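Local coordinates for protein MarR family transcriptional regulator (Peptoclostridium difficile, PDB 5ERI) that probably binds DNA and regulates transcription as a dimeric winged helix-turn-helix protein of the MarR family, at residues Lys55-Phe60 against Gln91-Ala96; Leu61-Glu66 against Ser76-Val81. One frame throughout, in Å; residues are numbered along the deposited sequence.

Interactions 1 and 2 are successive contacts of one helix, 57-66. Its first turn meets the end of helix 83-95 in interaction 1, and its last turns meet the end of helix 72-79 in interaction 2. Helices 72-79 and 83-95 follow each other in the chain, so interaction 2 is nested inside the loop that interaction 1 closes. The two centres are about 11 Å apart. The contacts also touch directly: CD1 of F60 lies 3.6 Å from CD1 of L79, and CG2 of T59 is 3.8 Å from CD2 of L79. Together they pack helix 57-66 against helices 72-79 and 83-95 of the probable DNA-binding domain. Both reach the second subunit.

Interaction 1. Residues Lys55-Phe60 against Gln91-Ala96; sequences KGQFTF and QKLIKA
Q57 and L93 point their CB atoms at each other's segment, and both have CG anti to the carbonyl carbon (chi1 -63° and -75°). The Q57 chain then bends at its second torsion (chi2 -72°), and this bend lays the amide against the helix that carries K92 and L93. The Q57 and L93 side chains run antiparallel alongside one another. OE1 of Q57 does the touching. OE1 of Q57 sits 3.4 Å from CG of L93 and 3.4 Å from CB of K92. CD2 of L93 is 3.6 Å from OE1 of Q57. All three neighbours are carbons. No hydrogen bond links the two segments, and the contacts of the amide oxygen across them are van der Waals ones. The K92 side chain lies at about a right angle to that of Q57. Its CB supplies the close contact, while CD of K92 is 4.1 Å from OE1 of Q57.

Helix 57-66 and helix 83-95 belong to the winged helix-turn-helix domain of the MarR family. By analogy with relatives, helix 83-95 is probably the recognition helix, and L93 lies near its end. G56 stands at the N-cap position of helix 57-66, with its backbone at positive phi. The carbonyl O of G56 accepts a backbone bond of 2.9 Å from N of T59.

One turn further on, L93 reaches F60. CD1 of L93 packs on CB of F60 at 3.8 Å. The F60 ring itself turns away from the 91-96 segment. The F60 side chain also packs on T86 and A89, earlier in helix 83-95, and on L75 and L79 of helix 72-79. L93 is buried, and it also packs on L53, Y98 and V99. K92, by contrast, is exposed.

Interaction 2. Residues Leu61-Glu66 against Ser76-Val81; sequences LTRICE and SNMLKV
R63 reaches across to M78 and L79, and its side chain can be followed outward from the helix. CB of R63 points toward the 76-81 segment. The chain bends at chi2 (-44°). CB, CG and CD of R63 all come too close to CE of M78 in the model, so the placing of that methyl is doubtful. CG of R63 is 3.9 Å from CD2 of L79. From CZ outward, CD2 of L79 is the main partner. CZ of R63 lies 3.7 Å from CD2 of L79. NH1 of R63 is also 3.7 Å from CD2 of L79. CD2 of L79 stands above the guanidinium plane, over its centre. One face of the charged group is thus covered by an apolar methyl. OG1 of T62 lies at the guanidinium edge. No hydrogen bond joins the two segments.

M78 has CG anti to its backbone N (chi1 173°). This carries CG of M78 to the R63 side, where it lies 4.1 Å from NH1 of R63. Beyond L79 the backbone turns at K80, where phi is positive (54°). NZ of K80 folds back and donates to O of N77 at 3.0 Å, in the carbonyl plane.

The second subunit lies close by. Its R31 brings a like charge near R63 and forms a salt bridge with E66, and its R38 donates to O of L79. Within the chain, helix 57-66 meets helix 72-79 through R63 and helix 117-138 through T62, C65 and E66, while I64 packs on I90 of helix 83-95 and on L113 of strand 111-115.

Interaction 1. Residues Lys55-Phe60 against Gln91-Ala96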
loop_
_atom_site.group_PDB
_atom_site.type_symbol
_atom_site.label_atom_id
_atom_site.label_comp_id
_atom_site.label_asym_id
_atom_site.label_seq_id
_atom_site.Cartn_x
_atom_site.Cartn_y
_atom_site.Cartn_z
ATOM N N LYS A 55 10.167 -1.291 -4.124
ATOM C CA LYS A 55 8.993 -2.174 -4.308
ATOM C C LYS A 55 8.792 -3.077 -3.094
ATOM O O LYS A 55 8.619 -4.267 -3.244
ATOM C CB LYS A 55 9.108 -3.023 -5.598
ATOM C CG LYS A 55 9.245 -2.195 -6.876
ATOM C CD LYS A 55 8.183 -1.085 -6.950
ATOM C CE LYS A 55 7.881 -0.563 -8.369
ATOM N NZ LYS A 55 6.526 -1.030 -8.836
ATOM N N GLY A 56 8.875 -2.530 -1.884
ATOM C CA GLY A 56 8.626 -3.316 -0.689
ATOM C C GLY A 56 9.735 -4.209 -0.175
ATOM O O GLY A 56 9.651 -4.700 0.899
ATOM N N GLN A 57 10.792 -4.403 -0.923
ATOM C CA GLN A 57 11.915 -5.162 -0.422
ATOM C C GLN A 57 12.387 -4.707 0.988
ATOM O O GLN A 57 12.677 -5.562 1.862
ATOM C CB GLN A 57 13.074 -5.055 -1.368
ATOM C CG GLN A 57 12.795 -5.645 -2.718
ATOM C CD GLN A 57 12.761 -7.146 -2.657
ATOM O OE1 GLN A 57 13.804 -7.801 -2.611
ATOM N NE2 GLN A 57 11.563 -7.712 -2.668
ATOM N N PHE A 58 12.494 -3.401 1.225
ATOM C CA PHE A 58 13.015 -2.903 2.506
ATOM C C PHE A 58 12.096 -3.321 3.621
ATOM O O PHE A 58 12.509 -3.568 4.715
ATOM C CB PHE A 58 13.148 -1.399 2.474
ATOM C CG PHE A 58 11.823 -0.680 2.377
ATOM C CD1 PHE A 58 11.256 -0.440 1.160
ATOM C CD2 PHE A 58 11.162 -0.223 3.523
ATOM C CE1 PHE A 58 10.053 0.194 1.062
ATOM C CE2 PHE A 58 9.942 0.440 3.436
ATOM C CZ PHE A 58 9.391 0.646 2.194
ATOM N N THR A 59 10.828 -3.509 3.325
ATOM C CA THR A 59 9.867 -3.930 4.340
ATOM C C THR A 59 10.162 -5.362 4.849
ATOM O O THR A 59 10.192 -5.619 6.032
ATOM C CB THR A 59 8.480 -3.818 3.759
ATOM O OG1 THR A 59 8.242 -2.432 3.514
ATOM C CG2 THR A 59 7.439 -4.322 4.716
ATOM N N PHE A 60 10.351 -6.279 3.929
ATOM C CA PHE A 60 10.718 -7.635 4.268
ATOM C C PHE A 60 12.037 -7.696 5.004
ATOM O O PHE A 60 12.190 -8.425 6.013
ATOM C CB PHE A 60 10.756 -8.531 2.988
ATOM C CG PHE A 60 9.384 -8.742 2.330
ATOM C CD1 PHE A 60 8.541 -9.769 2.748
ATOM C CD2 PHE A 60 8.967 -7.947 1.299
ATOM C CE1 PHE A 60 7.279 -9.958 2.195
ATOM C CE2 PHE A 60 7.708 -8.151 0.690
ATOM C CZ PHE A 60 6.835 -9.116 1.161
ATOM N N GLN A 91 13.338 -14.487 -2.374
ATOM C CA GLN A 91 14.321 -14.907 -3.449
ATOM C C GLN A 91 15.182 -13.731 -3.925
ATOM O O GLN A 91 16.442 -13.818 -4.020
ATOM C CB GLN A 91 13.579 -15.579 -4.633
ATOM C CG GLN A 91 14.258 -15.512 -6.025
ATOM C CD GLN A 91 13.439 -16.284 -7.076
ATOM O OE1 GLN A 91 12.208 -16.078 -7.258
ATOM N NE2 GLN A 91 14.084 -17.209 -7.713
ATOM N N LYS A 92 14.529 -12.592 -4.163
ATOM C CA LYS A 92 15.296 -11.426 -4.603
ATOM C C LYS A 92 16.280 -10.950 -3.571
ATOM O O LYS A 92 17.379 -10.541 -3.913
ATOM C CB LYS A 92 14.370 -10.255 -4.909
ATOM C CG LYS A 92 13.954 -10.116 -6.345
ATOM C CD LYS A 92 13.174 -8.814 -6.543
ATOM C CE LYS A 92 11.701 -9.064 -6.822
ATOM N NZ LYS A 92 11.365 -8.319 -8.066
ATOM N N LEU A 93 15.865 -10.915 -2.304
ATOM C CA LEU A 93 16.777 -10.439 -1.245
ATOM C C LEU A 93 17.984 -11.372 -1.030
ATOM O O LEU A 93 19.096 -10.908 -0.704
ATOM C CB LEU A 93 16.038 -10.273 0.073
ATOM C CG LEU A 93 15.108 -9.058 0.230
ATOM C CD1 LEU A 93 14.206 -9.199 1.451
ATOM C CD2 LEU A 93 15.942 -7.802 0.335
ATOM N N ILE A 94 17.771 -12.671 -1.205
ATOM C CA ILE A 94 18.897 -13.629 -1.132
ATOM C C ILE A 94 19.863 -13.307 -2.286
ATOM O O ILE A 94 21.039 -13.044 -2.051
ATOM C CB ILE A 94 18.387 -15.080 -1.227
ATOM C CG1 ILE A 94 17.737 -15.448 0.089
ATOM C CG2 ILE A 94 19.500 -16.082 -1.553
ATOM C CD1 ILE A 94 16.792 -16.604 -0.004
ATOM N N LYS A 95 19.327 -13.237 -3.507
ATOM C CA LYS A 95 20.128 -12.920 -4.715
ATOM C C LYS A 95 20.903 -11.630 -4.571
ATOM O O LYS A 95 22.048 -11.531 -4.965
ATOM C CB LYS A 95 19.253 -12.876 -5.986
ATOM C CG LYS A 95 19.413 -14.100 -6.905
ATOM C CD LYS A 95 19.240 -13.710 -8.383
ATOM C CE LYS A 95 19.930 -14.671 -9.351
ATOM N NZ LYS A 95 20.476 -13.920 -10.519
ATOM N N ALA A 96 20.304 -10.638 -3.960
ATOM C CA ALA A 96 21.039 -9.396 -3.679
ATOM C C ALA A 96 21.949 -9.501 -2.437
ATOM O O ALA A 96 22.541 -8.486 -2.059
ATOM C CB ALA A 96 20.074 -8.246 -3.510
#

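Interaction 2. Residues Leu61-Glu66 against Ser76-Val81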
loop_
_atom_site.group_PDB
_atom_site.type_symbol
_atom_site.label_atom_id
_atom_site.label_comp_id
_atom_site.label_asym_id
_atom_site.label_seq_id
_atom_site.Cartn_x
_atom_site.Cartn_y
_atom_site.Cartn_z
ATOM N N LEU A 61 13.000 -6.934 4.514
ATOM C CA LEU A 61 14.297 -6.896 5.169
ATOM C C LEU A 61 14.240 -6.445 6.635
ATOM O O LEU A 61 14.811 -7.101 7.521
ATOM C CB LEU A 61 15.240 -6.045 4.372
ATOM C CG LEU A 61 16.693 -6.015 4.838
ATOM C CD1 LEU A 61 17.128 -7.446 5.055
ATOM C CD2 LEU A 61 17.550 -5.325 3.781
ATOM N N THR A 62 13.543 -5.354 6.923
ATOM C CA THR A 62 13.468 -4.880 8.314
ATOM C C THR A 62 12.873 -5.923 9.216
ATOM O O THR A 62 13.329 -6.076 10.347
ATOM C CB THR A 62 12.660 -3.558 8.491
ATOM O OG1 THR A 62 11.310 -3.777 8.141
ATOM C CG2 THR A 62 13.147 -2.474 7.591
ATOM N N ARG A 63 11.820 -6.610 8.762
ATOM C CA ARG A 63 11.238 -7.639 9.612
ATOM C C ARG A 63 12.162 -8.810 9.879
ATOM O O ARG A 63 12.153 -9.411 10.985
ATOM C CB ARG A 63 9.951 -8.171 9.049
ATOM C CG ARG A 63 8.884 -7.145 8.841
ATOM C CD ARG A 63 8.716 -6.165 10.004
ATOM N NE ARG A 63 8.186 -4.929 9.471
ATOM C CZ ARG A 63 6.941 -4.566 9.533
ATOM N NH1 ARG A 63 6.064 -5.316 10.194
ATOM N NH2 ARG A 63 6.576 -3.418 8.955
ATOM N N ILE A 64 12.963 -9.150 8.875
ATOM C CA ILE A 64 13.963 -10.184 9.035
ATOM C C ILE A 64 15.035 -9.725 10.026
ATOM O O ILE A 64 15.358 -10.432 10.964
ATOM C CB ILE A 64 14.526 -10.606 7.686
ATOM C CG1 ILE A 64 13.472 -11.424 6.953
ATOM C CG2 ILE A 64 15.744 -11.463 7.856
ATOM C CD1 ILE A 64 13.725 -11.569 5.466
ATOM N N CYS A 65 15.565 -8.525 9.856
ATOM C CA CYS A 65 16.534 -8.025 10.844
ATOM C C CYS A 65 15.990 -7.922 12.264
ATOM O O CYS A 65 16.713 -8.181 13.233
ATOM C CB CYS A 65 17.033 -6.670 10.455
ATOM S SG CYS A 65 17.946 -6.637 8.893
ATOM N N GLU A 66 14.727 -7.519 12.401
ATOM C CA GLU A 66 14.140 -7.373 13.722
ATOM C C GLU A 66 13.773 -8.696 14.348
ATOM O O GLU A 66 13.664 -8.760 15.590
ATOM C CB GLU A 66 12.874 -6.481 13.648
ATOM C CG GLU A 66 13.242 -5.013 13.417
ATOM C CD GLU A 66 12.145 -4.216 12.755
ATOM O OE1 GLU A 66 11.005 -4.755 12.616
ATOM O OE2 GLU A 66 12.455 -3.047 12.460
ATOM N N SER A 76 4.824 -13.806 6.346
ATOM C CA SER A 76 3.615 -13.476 5.573
ATOM C C SER A 76 2.472 -13.040 6.452
ATOM O O SER A 76 1.716 -12.103 6.129
ATOM C CB SER A 76 3.133 -14.665 4.748
ATOM O OG SER A 76 4.211 -15.125 3.949
ATOM N N ASN A 77 2.357 -13.688 7.586
ATOM C CA ASN A 77 1.299 -13.375 8.488
ATOM C C ASN A 77 1.553 -12.038 9.179
ATOM O O ASN A 77 0.636 -11.339 9.523
ATOM C CB ASN A 77 1.130 -14.485 9.532
ATOM C CG ASN A 77 0.530 -15.787 8.946
ATOM O OD1 ASN A 77 -0.247 -15.786 7.987
ATOM N ND2 ASN A 77 0.905 -16.903 9.536
ATOM N N MET A 78 2.795 -11.743 9.462
ATOM C CA MET A 78 3.179 -10.480 10.070
ATOM C C MET A 78 2.903 -9.282 9.112
ATOM O O MET A 78 2.446 -8.191 9.527
ATOM C CB MET A 78 4.641 -10.557 10.422
ATOM C CG MET A 78 5.253 -9.269 10.927
ATOM S SD MET A 78 6.709 -9.744 11.818
ATOM C CE MET A 78 7.892 -8.681 11.189
ATOM N N LEU A 79 3.105 -9.515 7.839
ATOM C CA LEU A 79 3.004 -8.471 6.840
ATOM C C LEU A 79 1.690 -8.421 6.125
ATOM O O LEU A 79 1.423 -7.539 5.269
ATOM C CB LEU A 79 4.140 -8.647 5.860
ATOM C CG LEU A 79 5.459 -8.239 6.467
ATOM C CD1 LEU A 79 6.557 -8.500 5.470
ATOM C CD2 LEU A 79 5.540 -6.749 6.865
ATOM N N LYS A 80 0.844 -9.344 6.498
ATOM C CA LYS A 80 -0.474 -9.482 5.889
ATOM C C LYS A 80 -0.510 -9.622 4.340
ATOM O O LYS A 80 -1.278 -8.966 3.615
ATOM C CB LYS A 80 -1.365 -8.353 6.356
ATOM C CG LYS A 80 -1.233 -7.952 7.814
ATOM C CD LYS A 80 -1.492 -9.050 8.824
ATOM C CE LYS A 80 -1.246 -8.417 10.187
ATOM N NZ LYS A 80 -0.777 -9.337 11.231
ATOM N N VAL A 81 0.369 -10.443 3.842
ATOM C CA VAL A 81 0.398 -10.787 2.437
ATOM C C VAL A 81 0.374 -12.323 2.306
ATOM O O VAL A 81 0.656 -13.022 3.288
ATOM C CB VAL A 81 1.674 -10.290 1.781
ATOM C CG1 VAL A 81 1.729 -8.783 1.785
ATOM C CG2 VAL A 81 2.936 -10.846 2.453
#